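Oxalate biosynthetic component 1 (PDB 5IKY) produces oxalate under quorum-sensing control as a bifunctional enzyme that combines an alpha/beta-hydrolase-type serine hydrolase activity with a lyase activity. Local coordinates at residues 223-228 with 275-280; 259-264 with 297-302. One frame throughout, in Å; residues are numbered along the deposited sequence.

Interaction 1 (223-228 with 275-280). With MG (magnesium ion), chain B.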
ATOM      1  N   VAL A 223      10.333   3.434  -6.077  1.00 42.44           N
ATOM      2  CA  VAL A 223      11.618   3.556  -5.398  1.00 36.49           C
ATOM      3  C   VAL A 223      11.611   4.735  -4.425  1.00 52.65           C
ATOM      4  O   VAL A 223      11.047   5.782  -4.708  1.00 39.39           O
ATOM      5  CB  VAL A 223      12.771   3.740  -6.398  1.00 40.03           C
ATOM      6  CG1 VAL A 223      14.112   3.715  -5.681  1.00 39.79           C
ATOM      7  CG2 VAL A 223      12.723   2.657  -7.467  1.00 43.16           C
ATOM      8  N   VAL A 224      12.250   4.574  -3.276  1.00 42.02           N
ATOM      9  CA  VAL A 224      12.352   5.675  -2.328  1.00 42.13           C
ATOM     10  C   VAL A 224      13.816   6.059  -2.125  1.00 48.91           C
ATOM     11  O   VAL A 224      14.595   5.304  -1.644  1.00 44.87           O
ATOM     12  CB  VAL A 224      11.705   5.322  -1.000  1.00 40.47           C
ATOM     13  CG1 VAL A 224      11.716   6.503  -0.066  1.00 53.58           C
ATOM     14  CG2 VAL A 224      10.286   4.848  -1.199  1.00 48.51           C
ATOM     15  N   HIS A 225      14.165   7.286  -2.485  1.00 56.50           N
ATOM     16  CA  HIS A 225      15.507   7.809  -2.232  1.00 51.50           C
ATOM     17  C   HIS A 225      15.600   8.344  -0.804  1.00 47.21           C
ATOM     18  O   HIS A 225      14.905   9.319  -0.519  1.00 58.83           O
ATOM     19  CB  HIS A 225      15.900   8.982  -3.119  1.00 77.43           C
ATOM     20  CG  HIS A 225      17.368   9.134  -3.245  1.00 67.55           C
ATOM     21  ND1 HIS A 225      18.233   8.981  -2.166  1.00106.25           N
ATOM     22  CD2 HIS A 225      18.065   9.723  -4.223  1.00 84.93           C
ATOM     23  CE1 HIS A 225      19.459   9.273  -2.588  1.00 67.32           C
ATOM     24  NE2 HIS A 225      19.379   9.736  -3.817  1.00 83.69           N
ATOM     25  N   LEU A 226      16.534   7.861   0.023  1.00 47.46           N
ATOM     26  CA  LEU A 226      16.567   8.426   1.365  1.00 43.28           C
ATOM     27  C   LEU A 226      17.842   9.198   1.741  1.00 45.31           C
ATOM     28  O   LEU A 226      18.951   8.840   1.338  1.00 45.35           O
ATOM     29  CB  LEU A 226      16.295   7.334   2.383  1.00 45.16           C
ATOM     30  CG  LEU A 226      14.902   6.710   2.338  1.00 44.53           C
ATOM     31  CD1 LEU A 226      14.793   5.624   3.385  1.00 37.41           C
ATOM     32  CD2 LEU A 226      13.813   7.762   2.532  1.00 41.76           C
ATOM     33  N   HIS A 227      17.646  10.261   2.526  1.00 40.29           N
ATOM     34  CA  HIS A 227      18.716  10.959   3.246  1.00 37.20           C
ATOM     35  C   HIS A 227      18.372  11.029   4.741  1.00 47.96           C
ATOM     36  O   HIS A 227      17.223  10.802   5.138  1.00 40.99           O
ATOM     37  CB  HIS A 227      18.912  12.391   2.739  1.00 37.64           C
ATOM     38  CG  HIS A 227      19.483  12.499   1.361  1.00 47.60           C
ATOM     39  ND1 HIS A 227      20.687  13.121   1.106  1.00 43.94           N
ATOM     40  CD2 HIS A 227      18.999  12.109   0.158  1.00 60.88           C
ATOM     41  CE1 HIS A 227      20.929  13.092  -0.193  1.00 53.88           C
ATOM     42  NE2 HIS A 227      19.921  12.482  -0.790  1.00 65.78           N
ATOM     43  N   THR A 228      19.357  11.372   5.564  1.00 37.59           N
ATOM     44  CA  THR A 228      19.104  11.685   6.968  1.00 42.22           C
ATOM     45  C   THR A 228      19.782  13.003   7.346  1.00 46.03           C
ATOM     46  O   THR A 228      20.673  13.476   6.642  1.00 55.91           O
ATOM     47  CB  THR A 228      19.589  10.565   7.911  1.00 40.72           C
ATOM     48  OG1 THR A 228      20.942  10.217   7.596  1.00 41.01           O
ATOM     49  CG2 THR A 228      18.707   9.333   7.773  1.00 37.40           C
ATOM     50  N   ILE A 275      11.405  -0.556  -3.223  1.00 40.33           N
ATOM     51  CA  ILE A 275      12.829  -0.514  -3.512  1.00 38.52           C
ATOM     52  C   ILE A 275      13.444   0.653  -2.752  1.00 40.20           C
ATOM     53  O   ILE A 275      13.064   1.805  -2.947  1.00 44.65           O
ATOM     54  CB  ILE A 275      13.099  -0.389  -5.023  1.00 47.88           C
ATOM     55  CG1 ILE A 275      12.615  -1.648  -5.742  1.00 35.93           C
ATOM     56  CG2 ILE A 275      14.581  -0.164  -5.295  1.00 36.32           C
ATOM     57  CD1 ILE A 275      12.653  -1.553  -7.252  1.00 36.18           C
ATOM     58  N   LEU A 276      14.382   0.338  -1.867  1.00 38.80           N
ATOM     59  CA  LEU A 276      14.965   1.337  -0.983  1.00 35.39           C
ATOM     60  C   LEU A 276      16.327   1.777  -1.495  1.00 45.11           C
ATOM     61  O   LEU A 276      17.206   0.955  -1.768  1.00 38.06           O
ATOM     62  CB  LEU A 276      15.072   0.788   0.441  1.00 36.16           C
ATOM     63  CG  LEU A 276      13.739   0.273   0.991  1.00 44.09           C
ATOM     64  CD1 LEU A 276      13.891  -0.318   2.388  1.00 42.62           C
ATOM     65  CD2 LEU A 276      12.694   1.380   0.984  1.00 40.01           C
ATOM     66  N   ASN A 277      16.485   3.087  -1.624  1.00 46.60           N
ATOM     67  CA  ASN A 277      17.689   3.681  -2.185  1.00 38.02           C
ATOM     68  C   ASN A 277      18.289   4.673  -1.193  1.00 49.19           C
ATOM     69  O   ASN A 277      17.703   5.721  -0.920  1.00 45.26           O
ATOM     70  CB  ASN A 277      17.355   4.352  -3.523  1.00 35.79           C
ATOM     71  CG  ASN A 277      18.557   4.995  -4.187  1.00 41.33           C
ATOM     72  OD1 ASN A 277      19.670   4.968  -3.661  1.00 57.14           O
ATOM     73  ND2 ASN A 277      18.337   5.566  -5.367  1.00 45.29           N
ATOM     74  N   LEU A 278      19.452   4.333  -0.643  1.00 38.73           N
ATOM     75  CA  LEU A 278      20.086   5.178   0.366  1.00 46.45           C
ATOM     76  C   LEU A 278      21.181   6.048  -0.234  1.00 46.38           C
ATOM     77  O   LEU A 278      21.980   5.593  -1.053  1.00 50.06           O
ATOM     78  CB  LEU A 278      20.665   4.333   1.503  1.00 35.76           C
ATOM     79  CG  LEU A 278      19.736   3.327   2.185  1.00 50.16           C
ATOM     80  CD1 LEU A 278      20.362   2.841   3.482  1.00 37.39           C
ATOM     81  CD2 LEU A 278      18.353   3.913   2.432  1.00 39.05           C
ATOM     82  N   SER A 279      21.209   7.306   0.182  1.00 37.86           N
ATOM     83  CA  SER A 279      22.229   8.240  -0.266  1.00 47.71           C
ATOM     84  C   SER A 279      23.565   7.951   0.411  1.00 48.34           C
ATOM     85  O   SER A 279      23.612   7.653   1.602  1.00 46.61           O
ATOM     86  CB  SER A 279      21.792   9.678   0.021  1.00 37.04           C
ATOM     87  OG  SER A 279      22.696  10.608  -0.539  1.00 50.52           O
ATOM     88  N   THR A 280      24.648   8.024  -0.356  1.00 49.03           N
ATOM     89  CA  THR A 280      25.986   7.895   0.207  1.00 37.40           C
ATOM     90  C   THR A 280      26.684   9.245   0.128  1.00 49.30           C
ATOM     91  O   THR A 280      27.877   9.363   0.407  1.00 55.64           O
ATOM     92  CB  THR A 280      26.823   6.828  -0.526  1.00 45.52           C
ATOM     93  OG1 THR A 280      27.020   7.225  -1.889  1.00 51.79           O
ATOM     94  CG2 THR A 280      26.117   5.480  -0.493  1.00 36.92           C
TER
HETATM   95 MG    MG B1201      20.181  12.596  -3.051  1.00 54.40          MG
HETATM   96  O   HOH W   1      22.527  11.528  -3.131  1.00 65.98           O
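The carbonyl oxygen of Asn277 is gripped twice from the neighbouring strand: Leu226 N donates to Asn277 O at 2.6 Å, almost in line with the carbonyl (C=O...N 172°), and the CA-H of His225 approaches Asn277 O with a CA-O distance of 3.3 Å. This is a parallel ladder between adjacent strands of the TIM-barrel-like domain; the axes of segments 223-226 and 275-278 diverge by 21°. Its other rungs run from Val224 N to Ile275 O, Asn277 N to Val224 O and Ser279 N to Leu226 O, so the pairing runs one residue past the end of strand 275-278. Side chains alternate. Val224, Leu226, Leu276 and Leu278 form one layer, which packs on helices 206-218 and 257-270; within it CD2 of Leu278 meets CB of Leu226 at 4.0 Å. Val223, His225, Ile275 and Asn277 occupy the other face. There Val223 CG2 touches Ile275 CB at 3.9 Å, and ND2 of Asn277 lies above one face of the His225 ring, displaced toward its rim, while hydrogen-bonding to Glu348 of strand 346-351. With CG of Asn277 anti to its own N (chi1 -180°), the amide is directed to that partner. At the C-terminal ends of the strands, the customary site of activity in this fold, His227 binds magnesium through NE2 at 2.3 Å, with Glu477 as a second protein ligand. ND1 of the same ring bonds to Asn253 OD1, which should limit ring rotation. Ser279 CB sits over the centre of the ring face in a CH-pi contact, 3.5 Å from the His227 centroid. Ser279 OG, itself bonded to Ser281 N, holds the metal-bound water: 2.8 Å from OG to the water, 2.6 Å from the water to magnesium.

Interaction 2 (259-264 with 297-302)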
ATOM      1  N   ASP A 259      19.131   6.608  12.989  1.00 49.74           N
ATOM      2  CA  ASP A 259      17.915   6.857  12.219  1.00 38.20           C
ATOM      3  C   ASP A 259      17.623   5.703  11.263  1.00 49.09           C
ATOM      4  O   ASP A 259      16.487   5.236  11.181  1.00 48.25           O
ATOM      5  CB  ASP A 259      18.020   8.170  11.442  1.00 50.70           C
ATOM      6  CG  ASP A 259      17.764   9.385  12.314  1.00 58.53           C
ATOM      7  OD1 ASP A 259      17.244   9.215  13.439  1.00 57.47           O
ATOM      8  OD2 ASP A 259      18.075  10.512  11.871  1.00 50.74           O
ATOM      9  N   TYR A 260      18.647   5.237  10.553  1.00 37.87           N
ATOM     10  CA  TYR A 260      18.466   4.135   9.614  1.00 51.81           C
ATOM     11  C   TYR A 260      18.181   2.822  10.336  1.00 41.40           C
ATOM     12  O   TYR A 260      17.500   1.949   9.798  1.00 54.60           O
ATOM     13  CB  TYR A 260      19.689   3.988   8.706  1.00 36.78           C
ATOM     14  CG  TYR A 260      19.702   4.962   7.550  1.00 50.31           C
ATOM     15  CD1 TYR A 260      18.664   4.981   6.626  1.00 40.16           C
ATOM     16  CD2 TYR A 260      20.749   5.860   7.378  1.00 45.90           C
ATOM     17  CE1 TYR A 260      18.663   5.867   5.566  1.00 36.30           C
ATOM     18  CE2 TYR A 260      20.758   6.751   6.314  1.00 43.99           C
ATOM     19  CZ  TYR A 260      19.711   6.750   5.414  1.00 49.92           C
ATOM     20  OH  TYR A 260      19.710   7.630   4.357  1.00 58.67           O
ATOM     21  N   ASP A 261      18.694   2.688  11.557  1.00 44.30           N
ATOM     22  CA  ASP A 261      18.409   1.515  12.378  1.00 42.85           C
ATOM     23  C   ASP A 261      16.927   1.454  12.731  1.00 46.74           C
ATOM     24  O   ASP A 261      16.405   0.390  13.065  1.00 54.30           O
ATOM     25  CB  ASP A 261      19.249   1.516  13.658  1.00 39.35           C
ATOM     26  CG  ASP A 261      20.695   1.132  13.413  1.00 62.75           C
ATOM     27  OD1 ASP A 261      20.990   0.563  12.340  1.00 55.46           O
ATOM     28  OD2 ASP A 261      21.537   1.389  14.301  1.00 74.14           O
ATOM     29  N   ARG A 262      16.259   2.602  12.659  1.00 45.72           N
ATOM     30  CA  ARG A 262      14.824   2.682  12.918  1.00 55.01           C
ATOM     31  C   ARG A 262      14.028   2.692  11.614  1.00 44.80           C
ATOM     32  O   ARG A 262      13.058   1.948  11.464  1.00 56.76           O
ATOM     33  CB  ARG A 262      14.497   3.928  13.746  1.00 38.69           C
ATOM     34  N   ILE A 263      14.451   3.530  10.673  1.00 46.66           N
ATOM     35  CA  ILE A 263      13.761   3.680   9.393  1.00 43.78           C
ATOM     36  C   ILE A 263      13.665   2.377   8.594  1.00 44.20           C
ATOM     37  O   ILE A 263      12.577   1.979   8.171  1.00 45.17           O
ATOM     38  CB  ILE A 263      14.453   4.741   8.512  1.00 46.48           C
ATOM     39  CG1 ILE A 263      14.303   6.131   9.130  1.00 45.78           C
ATOM     40  CG2 ILE A 263      13.883   4.724   7.101  1.00 41.54           C
ATOM     41  CD1 ILE A 263      15.098   7.200   8.418  1.00 39.70           C
ATOM     42  N   MET A 264      14.801   1.716   8.394  1.00 37.10           N
ATOM     43  CA  MET A 264      14.857   0.550   7.515  1.00 36.40           C
ATOM     44  C   MET A 264      14.004  -0.639   7.978  1.00 46.86           C
ATOM     45  O   MET A 264      13.228  -1.170   7.183  1.00 51.02           O
ATOM     46  CB  MET A 264      16.313   0.112   7.318  1.00 41.93           C
ATOM     47  CG  MET A 264      17.156   1.145   6.590  1.00 43.76           C
ATOM     48  SD  MET A 264      16.570   1.406   4.909  1.00 54.82           S
ATOM     49  CE  MET A 264      16.965  -0.184   4.191  1.00 54.27           C
ATOM     50  N   HIS A 297      25.849   2.631   6.666  1.00 43.06           N
ATOM     51  CA  HIS A 297      24.410   2.381   6.696  1.00 43.12           C
ATOM     52  C   HIS A 297      23.993   1.311   5.689  1.00 46.75           C
ATOM     53  O   HIS A 297      22.837   0.890   5.660  1.00 45.20           O
ATOM     54  CB  HIS A 297      23.628   3.677   6.449  1.00 42.33           C
ATOM     55  CG  HIS A 297      23.971   4.372   5.166  1.00 44.87           C
ATOM     56  ND1 HIS A 297      25.255   4.447   4.669  1.00 42.16           N
ATOM     57  CD2 HIS A 297      23.193   5.060   4.296  1.00 39.13           C
ATOM     58  CE1 HIS A 297      25.251   5.134   3.540  1.00 42.56           C
ATOM     59  NE2 HIS A 297      24.012   5.518   3.292  1.00 47.37           N
ATOM     60  N   LEU A 298      24.940   0.864   4.873  1.00 48.66           N
ATOM     61  CA  LEU A 298      24.662  -0.177   3.895  1.00 46.30           C
ATOM     62  C   LEU A 298      24.936  -1.550   4.494  1.00 40.03           C
ATOM     63  O   LEU A 298      26.015  -2.118   4.328  1.00 45.96           O
ATOM     64  CB  LEU A 298      25.492   0.042   2.633  1.00 40.07           C
ATOM     65  CG  LEU A 298      25.318   1.442   2.042  1.00 50.37           C
ATOM     66  CD1 LEU A 298      26.253   1.640   0.872  1.00 40.14           C
ATOM     67  CD2 LEU A 298      23.878   1.690   1.623  1.00 35.91           C
ATOM     68  N   LYS A 299      23.943  -2.066   5.208  1.00 48.87           N
ATOM     69  CA  LYS A 299      24.060  -3.341   5.897  1.00 45.90           C
ATOM     70  C   LYS A 299      22.730  -4.079   5.865  1.00 46.06           C
ATOM     71  O   LYS A 299      21.767  -3.615   5.258  1.00 54.48           O
ATOM     72  CB  LYS A 299      24.507  -3.129   7.344  1.00 36.90           C
ATOM     73  CG  LYS A 299      23.568  -2.238   8.136  1.00 42.61           C
ATOM     74  CD  LYS A 299      23.973  -2.140   9.592  1.00 43.47           C
ATOM     75  CE  LYS A 299      22.941  -1.351  10.385  1.00 47.97           C
ATOM     76  NZ  LYS A 299      23.259  -1.308  11.836  1.00 51.02           N
ATOM     77  N   ARG A 300      22.679  -5.228   6.526  1.00 53.93           N
ATOM     78  CA  ARG A 300      21.442  -5.993   6.612  1.00 43.29           C
ATOM     79  C   ARG A 300      20.603  -5.511   7.794  1.00 52.00           C
ATOM     80  O   ARG A 300      21.113  -5.367   8.907  1.00 50.61           O
ATOM     81  CB  ARG A 300      21.752  -7.486   6.727  1.00 42.41           C
ATOM     82  CG  ARG A 300      22.380  -8.064   5.467  1.00 56.72           C
ATOM     83  CD  ARG A 300      22.948  -9.458   5.689  1.00 57.44           C
ATOM     84  NE  ARG A 300      23.342 -10.080   4.428  1.00 86.22           N
ATOM     85  CZ  ARG A 300      24.518  -9.897   3.835  1.00 99.64           C
ATOM     86  NH1 ARG A 300      25.426  -9.105   4.390  1.00105.27           N
ATOM     87  NH2 ARG A 300      24.788 -10.504   2.687  1.00 78.78           N
ATOM     88  N   TYR A 301      19.321  -5.252   7.540  1.00 51.36           N
ATOM     89  CA  TYR A 301      18.417  -4.725   8.564  1.00 45.10           C
ATOM     90  C   TYR A 301      17.301  -5.700   8.924  1.00 47.60           C
ATOM     91  O   TYR A 301      16.857  -6.490   8.090  1.00 49.65           O
ATOM     92  CB  TYR A 301      17.790  -3.406   8.103  1.00 38.83           C
ATOM     93  CG  TYR A 301      18.756  -2.246   7.991  1.00 55.08           C
ATOM     94  CD1 TYR A 301      19.027  -1.433   9.084  1.00 36.71           C
ATOM     95  CD2 TYR A 301      19.381  -1.952   6.783  1.00 38.99           C
ATOM     96  CE1 TYR A 301      19.900  -0.367   8.983  1.00 36.69           C
ATOM     97  CE2 TYR A 301      20.255  -0.888   6.670  1.00 47.84           C
ATOM     98  CZ  TYR A 301      20.512  -0.099   7.773  1.00 52.59           C
ATOM     99  OH  TYR A 301      21.384   0.962   7.663  1.00 41.13           O
ATOM    100  N   GLY A 302      16.843  -5.625  10.170  1.00 61.92           N
ATOM    101  CA  GLY A 302      15.690  -6.383  10.620  1.00 37.90           C
ATOM    102  C   GLY A 302      15.928  -7.873  10.779  1.00 62.11           C
ATOM    103  O   GLY A 302      17.033  -8.369  10.558  1.00 58.30           O
TER
HETATM  104  O   HOH W   2      22.390   2.382   9.915  1.00 53.46           O
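Tyr301 lays its ring against helix 257-270, with CB of Met264 over one face, 3.6 Å from the ring centroid and 18° off the normal, and CG of Lys299 over the opposite face. The helix is an outer helix of the TIM-barrel-like domain, and 297-302 belongs to the loop leading to strand 310-313. The bend at chi2 sets Met264 SD above the same Tyr301 face at the longer distance of 5.0 Å from the centroid, a Met-aromatic contact. At the Tyr301 edge, the phenol hydroxyl donates to His297 O, the 2.5 Å from OH to O being doubtfully short, and accepts a bond from a water lying in the ring plane; the two would restrain the outer end of the ring. The Tyr260 and His297 side chains run alongside each other, pointing the same way, but their rings are inclined at 39°, neither stacked nor edge-to-face; CE2 of Tyr260 meets CD2 of His297 at 3.6 Å. On the more exposed side, the Lys299 chain, extended beyond CG, crosses Asp261 at about a right angle. Its ammonium group completes a salt bridge, NZ reaching OD1 of Asp261 at 3.0 Å on the syn side, 21° out of the carboxylate plane.

Overall arrangement
Helix 257-270 connects the two strands of interaction 1 in a beta-alpha-beta arrangement; interaction 2 joins that helix to the loop that follows the second strand. Interaction 1 is wholly buried and built on backbone pairing, with a metal site at its end. Interaction 2 sits one layer outward, buries less area and is made by side chains, mostly aromatic packing with a charged pair at its partly exposed margin. Their centres lie 11 Å apart and they touch directly: Leu276 CD1 packs on Met264 CE at 3.6 Å, Thr228 CG2 lies on Tyr260 CE2, and Ser279 O is 2.8 Å from His297 NE2 in a probable hydrogen bond, tying loop 297-302 to the strand end beside magnesium.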